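PDB 6Y1X: radical SAM domain protein from Methanothrix thermoacetophila, which probably acts as a radical SAM carbide synthase (NifB), carrying [4Fe-4S] clusters and maturing the iron-molybdenum cofactor of nitrogenase. Local coordinates for residues A[38-43]-A[240-245]; A[73-78]-A[160-165]; A[107-110]-A[114-117]; A[145-150]-A[197-202]; A[176-181]-A[251-256]. All blocks are in the same frame, centred on the assembly; numbering follows the deposited sequence.

Contact 1 of 5, residues A[38-43]-A[240-245]; sequences PCFSEK and GVFIHN. With SF4 (iron/sulfur cluster), chain C.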
# COMPACT_ATOMS: atom_id res chain seq x y z
N PRO A 38 12.62 6.80 0.42
CA PRO A 38 12.98 6.15 1.69
C PRO A 38 12.39 4.77 1.88
O PRO A 38 12.97 3.95 2.60
CB PRO A 38 12.46 7.13 2.75
CG PRO A 38 12.07 8.38 2.02
CD PRO A 38 11.82 8.02 0.60
N CYS A 39 11.25 4.47 1.25
CA CYS A 39 10.60 3.18 1.42
C CYS A 39 11.07 2.13 0.43
O CYS A 39 10.73 0.96 0.59
CB CYS A 39 9.08 3.35 1.31
SG CYS A 39 8.42 4.71 2.30
N PHE A 40 11.87 2.52 -0.57
CA PHE A 40 12.37 1.58 -1.56
C PHE A 40 13.88 1.41 -1.51
O PHE A 40 14.42 0.58 -2.25
CB PHE A 40 11.95 2.01 -2.98
CG PHE A 40 10.47 1.88 -3.23
CD1 PHE A 40 9.56 2.75 -2.64
CD2 PHE A 40 9.99 0.88 -4.06
CE1 PHE A 40 8.21 2.63 -2.88
CE2 PHE A 40 8.63 0.75 -4.30
CZ PHE A 40 7.74 1.63 -3.71
N SER A 41 14.58 2.19 -0.68
CA SER A 41 16.02 2.09 -0.55
C SER A 41 16.38 2.22 0.92
O SER A 41 15.90 3.13 1.60
CB SER A 41 16.73 3.17 -1.37
OG SER A 41 18.13 3.10 -1.22
N GLU A 42 17.22 1.30 1.41
CA GLU A 42 17.70 1.38 2.78
C GLU A 42 18.50 2.66 3.02
O GLU A 42 18.37 3.30 4.07
CB GLU A 42 18.54 0.15 3.12
CG GLU A 42 18.28 -0.39 4.52
CD GLU A 42 18.70 -1.84 4.68
OE1 GLU A 42 18.98 -2.25 5.83
OE2 GLU A 42 18.76 -2.56 3.67
N LYS A 43 19.34 3.04 2.05
CA LYS A 43 20.12 4.27 2.19
C LYS A 43 19.22 5.50 2.21
O LYS A 43 19.48 6.45 2.96
CB LYS A 43 21.15 4.37 1.06
CG LYS A 43 22.17 3.24 1.04
N GLY A 240 7.65 -9.64 -11.03
CA GLY A 240 8.44 -8.43 -11.19
C GLY A 240 8.29 -7.38 -10.12
O GLY A 240 8.71 -6.24 -10.34
N VAL A 241 7.70 -7.72 -8.97
CA VAL A 241 7.68 -6.81 -7.84
C VAL A 241 9.10 -6.53 -7.38
O VAL A 241 9.97 -7.41 -7.40
CB VAL A 241 6.80 -7.39 -6.72
CG1 VAL A 241 6.96 -6.59 -5.43
CG2 VAL A 241 5.35 -7.38 -7.16
N PHE A 242 9.36 -5.28 -6.98
CA PHE A 242 10.72 -4.89 -6.67
C PHE A 242 11.11 -5.22 -5.23
O PHE A 242 12.22 -5.70 -4.99
CB PHE A 242 10.89 -3.39 -6.91
CG PHE A 242 12.23 -2.86 -6.47
CD1 PHE A 242 13.37 -3.15 -7.19
CD2 PHE A 242 12.33 -2.09 -5.33
CE1 PHE A 242 14.60 -2.67 -6.77
CE2 PHE A 242 13.56 -1.60 -4.91
CZ PHE A 242 14.69 -1.90 -5.63
N ILE A 243 10.21 -5.01 -4.27
CA ILE A 243 10.56 -5.20 -2.87
C ILE A 243 9.33 -5.65 -2.10
O ILE A 243 8.19 -5.32 -2.45
CB ILE A 243 11.18 -3.91 -2.28
CG1 ILE A 243 11.80 -4.15 -0.90
CG2 ILE A 243 10.16 -2.77 -2.26
CD1 ILE A 243 12.60 -2.99 -0.38
N HIS A 244 9.56 -6.39 -1.02
CA HIS A 244 8.51 -6.99 -0.21
C HIS A 244 8.66 -6.51 1.22
O HIS A 244 9.75 -6.57 1.79
CB HIS A 244 8.63 -8.52 -0.26
CG HIS A 244 7.45 -9.25 0.31
ND1 HIS A 244 7.51 -10.57 0.68
CD2 HIS A 244 6.17 -8.86 0.53
CE1 HIS A 244 6.33 -10.96 1.13
NE2 HIS A 244 5.50 -9.94 1.04
N ASN A 245 7.56 -6.04 1.81
CA ASN A 245 7.57 -5.50 3.16
C ASN A 245 6.62 -6.34 4.02
O ASN A 245 5.40 -6.16 3.95
CB ASN A 245 7.17 -4.03 3.15
CG ASN A 245 7.02 -3.45 4.54
OD1 ASN A 245 7.67 -3.89 5.48
ND2 ASN A 245 6.14 -2.46 4.68
FE1 SF4 C . 3.94 3.70 1.25
FE2 SF4 C . 6.29 5.06 1.49
FE3 SF4 C . 3.91 6.35 1.77
FE4 SF4 C . 4.71 5.47 -0.71
S1 SF4 C . 5.72 7.09 0.57
S2 SF4 C . 2.61 5.27 0.21
S3 SF4 C . 5.77 3.51 -0.13
S4 SF4 C . 4.74 4.71 3.16

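Contact 2 of 5, residues A[73-78]-A[160-165]; sequences VNESRP and NITVTL. With SF4 (iron/sulfur cluster), chain C; SF4 (iron/sulfur cluster), chain D.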
# COMPACT_ATOMS: atom_id res chain seq x y z
N VAL A 73 -4.28 1.12 8.22
CA VAL A 73 -3.16 0.58 8.97
C VAL A 73 -2.19 -0.20 8.09
O VAL A 73 -1.10 -0.56 8.56
CB VAL A 73 -3.71 -0.27 10.13
CG1 VAL A 73 -4.46 -1.49 9.60
CG2 VAL A 73 -2.63 -0.64 11.14
N ASN A 74 -2.52 -0.44 6.82
CA ASN A 74 -1.54 -1.07 5.94
C ASN A 74 -0.36 -0.15 5.69
O ASN A 74 0.76 -0.63 5.46
CB ASN A 74 -2.18 -1.45 4.60
CG ASN A 74 -3.21 -2.55 4.73
OD1 ASN A 74 -3.16 -3.35 5.67
ND2 ASN A 74 -4.14 -2.60 3.79
N GLU A 75 -0.57 1.17 5.74
CA GLU A 75 0.48 2.11 5.37
C GLU A 75 0.65 3.20 6.43
O GLU A 75 1.25 4.24 6.16
CB GLU A 75 0.20 2.74 4.00
CG GLU A 75 1.47 3.00 3.20
CD GLU A 75 2.11 1.72 2.69
OE1 GLU A 75 1.62 0.62 3.02
OE2 GLU A 75 3.11 1.79 1.96
N SER A 76 0.14 2.97 7.64
CA SER A 76 0.23 3.94 8.72
C SER A 76 0.45 3.21 10.04
O SER A 76 0.03 2.06 10.20
CB SER A 76 -1.04 4.79 8.82
OG SER A 76 -1.00 5.67 9.93
N ARG A 77 1.10 3.89 10.97
CA ARG A 77 1.14 3.40 12.34
C ARG A 77 -0.28 3.35 12.89
O ARG A 77 -1.15 4.11 12.45
CB ARG A 77 2.04 4.29 13.20
CG ARG A 77 1.63 5.74 13.25
CD ARG A 77 2.79 6.64 13.64
NE ARG A 77 2.36 8.00 13.92
CZ ARG A 77 1.97 8.88 13.00
NH1 ARG A 77 1.96 8.54 11.72
NH2 ARG A 77 1.59 10.10 13.36
N PRO A 78 -0.55 2.48 13.86
CA PRO A 78 -1.95 2.24 14.25
C PRO A 78 -2.51 3.40 15.05
O PRO A 78 -1.80 4.16 15.72
CB PRO A 78 -1.87 0.97 15.11
CG PRO A 78 -0.49 0.98 15.65
CD PRO A 78 0.38 1.61 14.60
N ASN A 160 5.78 4.96 -8.33
CA ASN A 160 5.98 3.98 -7.27
C ASN A 160 4.62 3.63 -6.71
O ASN A 160 3.83 4.53 -6.41
CB ASN A 160 6.90 4.52 -6.17
CG ASN A 160 8.31 4.79 -6.65
OD1 ASN A 160 8.54 5.68 -7.47
ND2 ASN A 160 9.27 4.03 -6.13
N ILE A 161 4.37 2.34 -6.53
CA ILE A 161 3.06 1.85 -6.10
C ILE A 161 3.27 0.79 -5.04
O ILE A 161 4.08 -0.13 -5.21
CB ILE A 161 2.25 1.28 -7.28
CG1 ILE A 161 1.89 2.38 -8.28
CG2 ILE A 161 0.98 0.61 -6.77
CD1 ILE A 161 1.22 1.87 -9.53
N THR A 162 2.55 0.92 -3.93
CA THR A 162 2.53 -0.12 -2.91
C THR A 162 1.18 -0.81 -2.95
O THR A 162 0.14 -0.16 -2.90
CB THR A 162 2.77 0.48 -1.52
OG1 THR A 162 4.13 0.88 -1.39
CG2 THR A 162 2.45 -0.55 -0.44
N VAL A 163 1.20 -2.14 -3.04
CA VAL A 163 -0.01 -2.94 -2.99
C VAL A 163 0.09 -3.79 -1.74
O VAL A 163 1.12 -4.44 -1.51
CB VAL A 163 -0.17 -3.82 -4.24
CG1 VAL A 163 -1.44 -4.66 -4.15
CG2 VAL A 163 -0.16 -2.96 -5.51
N THR A 164 -0.97 -3.82 -0.94
CA THR A 164 -1.01 -4.73 0.20
C THR A 164 -1.63 -6.04 -0.25
O THR A 164 -2.82 -6.10 -0.60
CB THR A 164 -1.77 -4.11 1.37
OG1 THR A 164 -1.03 -2.98 1.86
CG2 THR A 164 -1.89 -5.13 2.51
N LEU A 165 -0.83 -7.10 -0.25
CA LEU A 165 -1.22 -8.41 -0.74
C LEU A 165 -1.01 -9.40 0.39
O LEU A 165 0.13 -9.72 0.74
CB LEU A 165 -0.41 -8.80 -1.98
CG LEU A 165 -0.74 -10.13 -2.65
CD1 LEU A 165 -2.18 -10.13 -3.15
CD2 LEU A 165 0.21 -10.37 -3.80
FE1 SF4 C . 3.94 3.70 1.25
FE2 SF4 C . 6.29 5.06 1.49
FE3 SF4 C . 3.91 6.35 1.77
FE4 SF4 C . 4.71 5.47 -0.71
S1 SF4 C . 5.72 7.09 0.57
S2 SF4 C . 2.61 5.27 0.21
S3 SF4 C . 5.77 3.51 -0.13
S4 SF4 C . 4.74 4.71 3.16
FE1 SF4 D . -8.85 -0.47 6.61
FE2 SF4 D . -8.16 -2.40 4.87
FE3 SF4 D . -6.86 -0.00 4.84
FE4 SF4 D . -9.43 -0.18 3.97
S1 SF4 D . -7.60 -1.18 3.00
S2 SF4 D . -8.58 1.44 5.36
S3 SF4 D . -10.31 -1.76 5.39
S4 SF4 D . -6.82 -1.54 6.54

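Contact 3 of 5, residues A[107-110]-A[114-117]; sequences VAVA and EPLA. With SF4 (iron/sulfur cluster), chain C.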
# COMPACT_ATOMS: atom_id res chain seq x y z
N VAL A 107 6.07 12.50 -2.34
CA VAL A 107 4.72 12.87 -1.91
C VAL A 107 3.79 11.72 -2.27
O VAL A 107 3.82 11.21 -3.40
CB VAL A 107 4.26 14.18 -2.58
CG1 VAL A 107 2.79 14.41 -2.34
CG2 VAL A 107 5.07 15.34 -2.04
N ALA A 108 2.97 11.30 -1.31
CA ALA A 108 2.19 10.09 -1.48
C ALA A 108 0.79 10.30 -0.95
O ALA A 108 0.54 11.16 -0.10
CB ALA A 108 2.84 8.89 -0.77
N VAL A 109 -0.13 9.50 -1.48
CA VAL A 109 -1.46 9.36 -0.91
C VAL A 109 -1.58 7.92 -0.45
O VAL A 109 -1.39 6.99 -1.24
CB VAL A 109 -2.56 9.73 -1.91
CG1 VAL A 109 -3.95 9.53 -1.29
CG2 VAL A 109 -2.39 11.17 -2.39
N ALA A 110 -1.90 7.73 0.83
CA ALA A 110 -1.94 6.41 1.43
C ALA A 110 -3.14 6.24 2.35
O ALA A 110 -3.28 5.17 2.96
CB ALA A 110 -0.65 6.13 2.22
N GLU A 114 -8.81 4.05 1.14
CA GLU A 114 -8.19 3.42 -0.01
C GLU A 114 -7.96 4.51 -1.05
O GLU A 114 -8.93 5.07 -1.56
CB GLU A 114 -9.09 2.33 -0.58
CG GLU A 114 -8.77 1.89 -2.03
CD GLU A 114 -7.31 1.53 -2.25
OE1 GLU A 114 -6.67 1.03 -1.31
OE2 GLU A 114 -6.80 1.75 -3.38
N PRO A 115 -6.71 4.87 -1.34
CA PRO A 115 -6.46 5.98 -2.28
C PRO A 115 -7.19 5.86 -3.61
O PRO A 115 -7.75 6.85 -4.09
CB PRO A 115 -4.93 5.94 -2.44
CG PRO A 115 -4.48 5.53 -1.06
CD PRO A 115 -5.46 4.42 -0.70
N LEU A 116 -7.23 4.67 -4.22
CA LEU A 116 -7.82 4.56 -5.55
C LEU A 116 -9.35 4.61 -5.54
O LEU A 116 -9.95 4.72 -6.61
CB LEU A 116 -7.36 3.28 -6.24
CG LEU A 116 -5.85 3.05 -6.37
CD1 LEU A 116 -5.56 1.79 -7.16
CD2 LEU A 116 -5.20 4.25 -7.03
N ALA A 117 -9.98 4.58 -4.37
CA ALA A 117 -11.43 4.66 -4.27
C ALA A 117 -11.93 6.09 -4.12
O ALA A 117 -13.12 6.30 -3.89
CB ALA A 117 -11.94 3.81 -3.09
FE1 SF4 C . 3.94 3.70 1.25
FE2 SF4 C . 6.29 5.06 1.49
FE3 SF4 C . 3.91 6.35 1.77
FE4 SF4 C . 4.71 5.47 -0.71
S1 SF4 C . 5.72 7.09 0.57
S2 SF4 C . 2.61 5.27 0.21
S3 SF4 C . 5.77 3.51 -0.13
S4 SF4 C . 4.74 4.71 3.16

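Contact 4 of 5, residues A[145-150]-A[197-202]; sequences LLPDRI and LDNQLK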
# COMPACT_ATOMS: atom_id res chain seq x y z
N LEU A 145 -8.87 -1.68 -7.00
CA LEU A 145 -9.11 -0.81 -8.15
C LEU A 145 -7.86 -0.55 -8.98
O LEU A 145 -7.90 0.29 -9.88
CB LEU A 145 -9.73 0.52 -7.69
CG LEU A 145 -11.20 0.46 -7.29
CD1 LEU A 145 -11.67 1.78 -6.70
CD2 LEU A 145 -12.05 0.05 -8.48
N LEU A 146 -6.77 -1.25 -8.70
CA LEU A 146 -5.53 -1.01 -9.44
C LEU A 146 -5.69 -1.29 -10.93
O LEU A 146 -5.22 -0.47 -11.74
CB LEU A 146 -4.38 -1.82 -8.82
CG LEU A 146 -3.00 -1.53 -9.40
CD1 LEU A 146 -2.74 -0.04 -9.39
CD2 LEU A 146 -1.91 -2.26 -8.64
N PRO A 147 -6.31 -2.40 -11.37
CA PRO A 147 -6.49 -2.57 -12.82
C PRO A 147 -7.29 -1.45 -13.46
O PRO A 147 -6.97 -1.03 -14.58
CB PRO A 147 -7.24 -3.91 -12.94
CG PRO A 147 -7.01 -4.60 -11.67
CD PRO A 147 -6.80 -3.57 -10.61
N ASP A 148 -8.32 -0.95 -12.77
CA ASP A 148 -9.18 0.06 -13.35
C ASP A 148 -8.54 1.44 -13.37
O ASP A 148 -8.88 2.26 -14.23
CB ASP A 148 -10.51 0.13 -12.59
CG ASP A 148 -11.41 -1.06 -12.87
OD1 ASP A 148 -11.10 -1.84 -13.79
OD2 ASP A 148 -12.42 -1.22 -12.15
N ARG A 149 -7.60 1.72 -12.47
CA ARG A 149 -7.07 3.07 -12.33
C ARG A 149 -5.59 3.18 -12.69
O ARG A 149 -5.04 4.29 -12.61
CB ARG A 149 -7.28 3.59 -10.91
CG ARG A 149 -8.74 3.71 -10.48
CD ARG A 149 -9.63 4.35 -11.54
NE ARG A 149 -9.35 5.75 -11.81
CZ ARG A 149 -10.02 6.76 -11.27
NH1 ARG A 149 -11.01 6.52 -10.43
NH2 ARG A 149 -9.70 8.01 -11.58
N ILE A 150 -4.93 2.08 -13.06
CA ILE A 150 -3.49 2.14 -13.31
C ILE A 150 -3.19 3.09 -14.47
O ILE A 150 -2.16 3.78 -14.47
CB ILE A 150 -2.92 0.73 -13.57
CG1 ILE A 150 -1.41 0.78 -13.78
CG2 ILE A 150 -3.63 0.06 -14.74
CD1 ILE A 150 -0.64 1.30 -12.58
N LEU A 197 -8.38 -10.82 -5.18
CA LEU A 197 -7.09 -11.37 -5.60
C LEU A 197 -6.87 -11.25 -7.10
O LEU A 197 -5.76 -10.92 -7.55
CB LEU A 197 -7.00 -12.84 -5.19
CG LEU A 197 -5.76 -13.60 -5.65
CD1 LEU A 197 -4.49 -12.91 -5.15
CD2 LEU A 197 -5.80 -15.06 -5.24
N ASP A 198 -7.89 -11.56 -7.90
CA ASP A 198 -7.75 -11.43 -9.34
C ASP A 198 -7.40 -10.00 -9.75
O ASP A 198 -6.57 -9.79 -10.64
CB ASP A 198 -9.00 -11.96 -10.04
CG ASP A 198 -9.03 -13.48 -10.08
OD1 ASP A 198 -9.37 -14.11 -9.05
OD2 ASP A 198 -8.68 -14.07 -11.13
N ASN A 199 -8.02 -9.01 -9.10
CA ASN A 199 -7.72 -7.62 -9.41
C ASN A 199 -6.32 -7.22 -8.93
O ASN A 199 -5.60 -6.52 -9.64
CB ASN A 199 -8.78 -6.70 -8.80
CG ASN A 199 -10.01 -6.55 -9.68
OD1 ASN A 199 -10.19 -7.30 -10.64
ND2 ASN A 199 -10.85 -5.58 -9.35
N GLN A 200 -5.94 -7.65 -7.73
CA GLN A 200 -4.58 -7.36 -7.24
C GLN A 200 -3.53 -7.88 -8.21
O GLN A 200 -2.58 -7.17 -8.56
CB GLN A 200 -4.36 -7.98 -5.86
CG GLN A 200 -5.23 -7.42 -4.74
CD GLN A 200 -5.16 -8.27 -3.48
OE1 GLN A 200 -5.39 -9.48 -3.53
NE2 GLN A 200 -4.86 -7.64 -2.35
N LEU A 201 -3.68 -9.13 -8.66
CA LEU A 201 -2.68 -9.70 -9.55
C LEU A 201 -2.68 -9.02 -10.91
O LEU A 201 -1.61 -8.72 -11.46
CB LEU A 201 -2.90 -11.21 -9.71
CG LEU A 201 -2.75 -12.02 -8.42
CD1 LEU A 201 -3.04 -13.49 -8.68
CD2 LEU A 201 -1.37 -11.82 -7.80
N LYS A 202 -3.86 -8.78 -11.49
CA LYS A 202 -3.93 -8.06 -12.76
C LYS A 202 -3.34 -6.66 -12.64
O LYS A 202 -2.67 -6.17 -13.56
CB LYS A 202 -5.37 -7.99 -13.27
CG LYS A 202 -5.94 -9.32 -13.73
CD LYS A 202 -7.39 -9.17 -14.19
CE LYS A 202 -7.81 -10.31 -15.11
NZ LYS A 202 -7.74 -11.64 -14.45

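Contact 5 of 5, residues A[176-181]-A[251-256]; sequences IYDYVI and PQYKFA. With SO4 (sulfate ion), chain F.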
# COMPACT_ATOMS: atom_id res chain seq x y z
N ILE A 176 -9.40 -13.10 5.77
CA ILE A 176 -8.79 -11.82 6.08
C ILE A 176 -9.71 -10.63 5.79
O ILE A 176 -9.52 -9.56 6.38
CB ILE A 176 -7.46 -11.67 5.31
CG1 ILE A 176 -6.50 -12.80 5.69
CG2 ILE A 176 -6.76 -10.34 5.58
CD1 ILE A 176 -5.25 -12.87 4.83
N TYR A 177 -10.74 -10.79 4.96
CA TYR A 177 -11.60 -9.69 4.55
C TYR A 177 -13.06 -9.99 4.87
O TYR A 177 -13.56 -11.08 4.58
CB TYR A 177 -11.42 -9.44 3.05
CG TYR A 177 -9.98 -9.16 2.73
CD1 TYR A 177 -9.42 -7.91 2.97
CD2 TYR A 177 -9.16 -10.16 2.24
CE1 TYR A 177 -8.09 -7.66 2.68
CE2 TYR A 177 -7.83 -9.93 1.97
CZ TYR A 177 -7.30 -8.68 2.19
OH TYR A 177 -5.97 -8.45 1.91
N ASP A 178 -13.75 -8.99 5.43
CA ASP A 178 -15.19 -9.11 5.63
C ASP A 178 -15.94 -8.99 4.31
O ASP A 178 -16.87 -9.76 4.05
CB ASP A 178 -15.69 -8.01 6.58
CG ASP A 178 -15.52 -8.36 8.04
OD1 ASP A 178 -15.09 -9.48 8.36
OD2 ASP A 178 -15.84 -7.49 8.87
N TYR A 179 -15.54 -8.04 3.47
CA TYR A 179 -16.25 -7.79 2.23
C TYR A 179 -15.36 -6.95 1.33
O TYR A 179 -14.38 -6.35 1.77
CB TYR A 179 -17.60 -7.09 2.47
CG TYR A 179 -17.52 -5.71 3.09
CD1 TYR A 179 -17.16 -4.60 2.33
CD2 TYR A 179 -17.80 -5.51 4.43
CE1 TYR A 179 -17.08 -3.34 2.89
CE2 TYR A 179 -17.74 -4.25 5.00
CZ TYR A 179 -17.37 -3.17 4.22
OH TYR A 179 -17.30 -1.91 4.79
N VAL A 180 -15.74 -6.90 0.05
CA VAL A 180 -15.19 -5.95 -0.90
C VAL A 180 -16.36 -5.31 -1.63
O VAL A 180 -17.41 -5.93 -1.82
CB VAL A 180 -14.22 -6.61 -1.92
CG1 VAL A 180 -13.14 -7.43 -1.20
CG2 VAL A 180 -14.96 -7.47 -2.91
N ILE A 181 -16.18 -4.05 -2.00
CA ILE A 181 -17.16 -3.30 -2.78
C ILE A 181 -16.53 -3.04 -4.13
O ILE A 181 -15.52 -2.32 -4.23
CB ILE A 181 -17.56 -1.98 -2.10
CG1 ILE A 181 -18.05 -2.24 -0.67
CG2 ILE A 181 -18.63 -1.26 -2.91
CD1 ILE A 181 -18.14 -0.98 0.16
N PRO A 251 -2.87 -6.40 16.30
CA PRO A 251 -4.15 -7.07 16.60
C PRO A 251 -5.25 -6.06 16.87
O PRO A 251 -5.13 -5.19 17.73
CB PRO A 251 -3.83 -7.91 17.84
CG PRO A 251 -2.34 -8.04 17.86
CD PRO A 251 -1.81 -6.78 17.25
N GLN A 252 -6.35 -6.18 16.12
CA GLN A 252 -7.40 -5.18 16.13
C GLN A 252 -8.61 -5.75 15.40
O GLN A 252 -8.47 -6.67 14.59
CB GLN A 252 -6.93 -3.87 15.48
CG GLN A 252 -7.90 -2.68 15.47
CD GLN A 252 -8.45 -2.33 16.85
OE1 GLN A 252 -9.33 -3.01 17.38
NE2 GLN A 252 -7.90 -1.28 17.45
N TYR A 253 -9.78 -5.20 15.70
CA TYR A 253 -11.06 -5.64 15.12
C TYR A 253 -11.16 -7.16 15.31
O TYR A 253 -10.93 -7.64 16.43
CB TYR A 253 -11.15 -5.14 13.68
CG TYR A 253 -12.47 -5.44 12.99
CD1 TYR A 253 -13.66 -5.47 13.71
CD2 TYR A 253 -12.52 -5.67 11.62
CE1 TYR A 253 -14.86 -5.73 13.08
CE2 TYR A 253 -13.72 -5.93 10.98
CZ TYR A 253 -14.88 -5.96 11.71
OH TYR A 253 -16.07 -6.23 11.08
N LYS A 254 -11.48 -7.94 14.27
CA LYS A 254 -11.71 -9.36 14.45
C LYS A 254 -10.43 -10.14 14.72
O LYS A 254 -10.51 -11.29 15.15
CB LYS A 254 -12.42 -9.94 13.22
CG LYS A 254 -13.88 -9.52 13.15
CD LYS A 254 -14.53 -9.96 11.85
CE LYS A 254 -16.03 -9.69 11.90
NZ LYS A 254 -16.73 -10.21 10.69
N PHE A 255 -9.27 -9.52 14.55
CA PHE A 255 -8.00 -10.15 14.87
C PHE A 255 -7.44 -9.63 16.19
O PHE A 255 -6.25 -9.81 16.47
CB PHE A 255 -6.99 -9.92 13.75
CG PHE A 255 -7.31 -10.66 12.47
CD1 PHE A 255 -8.27 -11.66 12.44
CD2 PHE A 255 -6.64 -10.36 11.29
CE1 PHE A 255 -8.56 -12.34 11.26
CE2 PHE A 255 -6.93 -11.03 10.11
CZ PHE A 255 -7.88 -12.02 10.10
N ALA A 256 -8.28 -8.99 17.01
CA ALA A 256 -7.83 -8.38 18.26
C ALA A 256 -7.29 -9.41 19.25
O ALA A 256 -6.57 -9.03 20.18
CB ALA A 256 -8.96 -7.60 18.91
S SO4 F . -16.22 -13.73 10.88
O1 SO4 F . -17.20 -12.77 10.36
O2 SO4 F . -14.87 -13.31 10.53
O3 SO4 F . -16.35 -13.80 12.33
O4 SO4 F . -16.48 -15.05 10.30

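Contact 1 of 5, residues A[38-43]-A[240-245]
The F40 ring meets both F242 and I243 through one corner, CD2. F40 CD2 lies 4.0 Å from F242 CD2, which comes in at the edge of the F40 ring and near its plane. On the I243 side, F40 CD2 is 4.1 Å from the CG2 methyl. F40 O sits at the edge of the F242 ring, 3.5 Å from F242 CE2, and has no conventional hydrogen-bond partner in the model. With F242 CG anti to the backbone N (chi1 174°), the ring swings across to this carbonyl. F40 CE1 is 3.8 Å from cluster sulfide S3, and C39 SG binds iron FE2 at 2.3 Å. This cluster lies in the partial TIM-type barrel of radical SAM proteins. I243 begins strand 243-248, one outermost strand of the parallel sheet; residues 38-43 precede strand 49-52, the other. Further out, H37 and I213 pack on F40, and H37 ND1 is hydrogen-bonded to C39 N. M280 touches both C39 and I243, and I243 is held to V216 by backbone hydrogen bonding.

Contact 2 of 5, residues A[73-78]-A[160-165]
Two side-chain pairs join the loop to the strand: N74 with T164, and E75 with T162. Both are packing contacts. N74 CB lies 3.3 Å from T164 OG1, and the amide crosses the threonine, with N74 ND2 3.6 Å from T164 CG2. E75 and T162 approach from opposite directions, with E75 OE2 3.4 Å from the T162 CG2 methyl. The E75 chain bends at chi2 (71°), and OE2 reaches iron FE1 of one cluster at 2.2 Å. Strand 160-164 is the fourth of the radical SAM parallel sheet, and its side chains T162 and T164 line the barrel interior facing this loop. T162 OG1 is hydrogen-bonded to K215 NZ and lies 3.3 Å from sulfide S3. N74 OD1 is hydrogen-bonded to Y65 OH. Replacing N74 by an alanine would probably leave Y65 OH without this acceptor and open a gap beside the T164 CG2 methyl. N74 ND2 stands 3.8 Å from sulfide S1 of the second cluster, which C59, C63, C66 and C72 bind.

Contact 3 of 5, residues A[107-110]-A[114-117]
V109 and P115 lie alongside each other, running in opposite senses, with V109 CG1 3.9 Å from P115 CB. The proline ring also packs on the strand backbone: P115 CG lies 3.4 Å from V109 O and 3.7 Å from A110 CA. V109 CG1 stands anti to the backbone N (chi1 178°), which carries this methyl to the proline. The neighbouring alanines face the other way, to the cluster. A108 CB is 3.7 Å from sulfide S1, and A110 CB is 3.9 Å from S2. Strand 104-109 is the second of the parallel sheet. E114 and P115 follow it where radical SAM enzymes commonly carry the GGE motif, which in relatives meets the amino group of SAM, and E114 probably lies at the equivalent place. E114 OE2 accepts L116 N at 3.1 Å, and the donor lies 49° out of the carboxylate plane. T141 OG1 also bonds OE2, while N142 N bonds OE1. On the V109 side, T121 and L125 of helix 119-131 complete the packing.

Contact 4 of 5, residues A[145-150]-A[197-202]
P147 packs against N199 and K202 where two outer helices of the partial barrel, 146-156 and 189-209, lie side by side. They are consecutive beta-alpha-beta crossover helices: the first leads into strand 160-164, and the second runs from that region to strand 213-220. The closest approach sets ring carbons against a carbonyl. P147 CG is 3.1 Å from N199 O, and P147 CD is 3.3 Å from the same oxygen. This is a tight van der Waals fit. The aliphatic contacts are more relaxed, with N199 CB 4.0 Å from P147 CG. Polar bonding gathers at the start of helix 146-156. L145 is at the N-cap position, and its carbonyl O takes R149 N at 3.0 Å. N199 ND2 is hydrogen-bonded to L144 O, just ahead of helix 146-156. That bond ties the asparagine to the start of the neighbouring helix. K202 contributes only its stem: CB lies 4.1 Å from P147 CG, while the rest of the chain leads away from the proline.

Contact 5 of 5, residues A[176-181]-A[251-256]
D178 grips both Y253 and K254 with its carboxylate. The tightest bond is from Y253 OH to D178 OD2, 2.6 Å long. The hydroxyl meets OD2 nearly along its C-O axis; OD2 lies at the edge of the Y253 ring, near its plane. The carboxylate and ring planes stand 76° apart. K254 NZ takes the other oxygen, OD1, in a 2.9 Å salt bridge, from 38° above the carboxylate plane. The lysine is extended beyond CG, and that CG rests 3.8 Å over the centre of the Y253 ring, so the two partners of D178 also brace each other. A buried apolar contact flanks them: F255 CZ is 4.1 Å from I176 CA. The outer side is looser. K254 is exposed, and its NZ binds a sulfate ion through O1 at 2.6 Å; the ion probably comes from the crystallisation liquor. K64 NZ joins this charged group, hydrogen-bonding the sulfate and forming a salt bridge with D178 OD1. Without the carboxylate, as with an alanine at D178, Y253 OH would probably lose its acceptor and K64 and K254 their shared counter-charge. The backbone changes direction at D178. Strand 177-182 pairs with 61-63 in the small antiparallel sheet, and Y177 touches L196 of helix 189-209. Residues 251-256 belong to the loop between strand 243-248 and helix 263-273.

How the contacts relate
Contacts 1, 2 and 3 share the six-stranded parallel sheet and converge on one [4Fe-4S] cluster from different sides. Contact 2 is central, about 3 Å from the middle of the chain. It touches contact 1 through F40 and N160, and contact 3 through E75 and A110. Along the chain contact 3 nests inside contact 2, which nests inside contact 1. Contact 4 packs outside the strands: L146 and I150 lie on V163 and I161 of contact 2, and L145 and L146 touch contact 3. Contact 5, its centre about 26 Å from that of contact 1, lies across the chain's centre from it, nearer the second cluster. Contact 2 also reaches that second cluster, through V73 and N74.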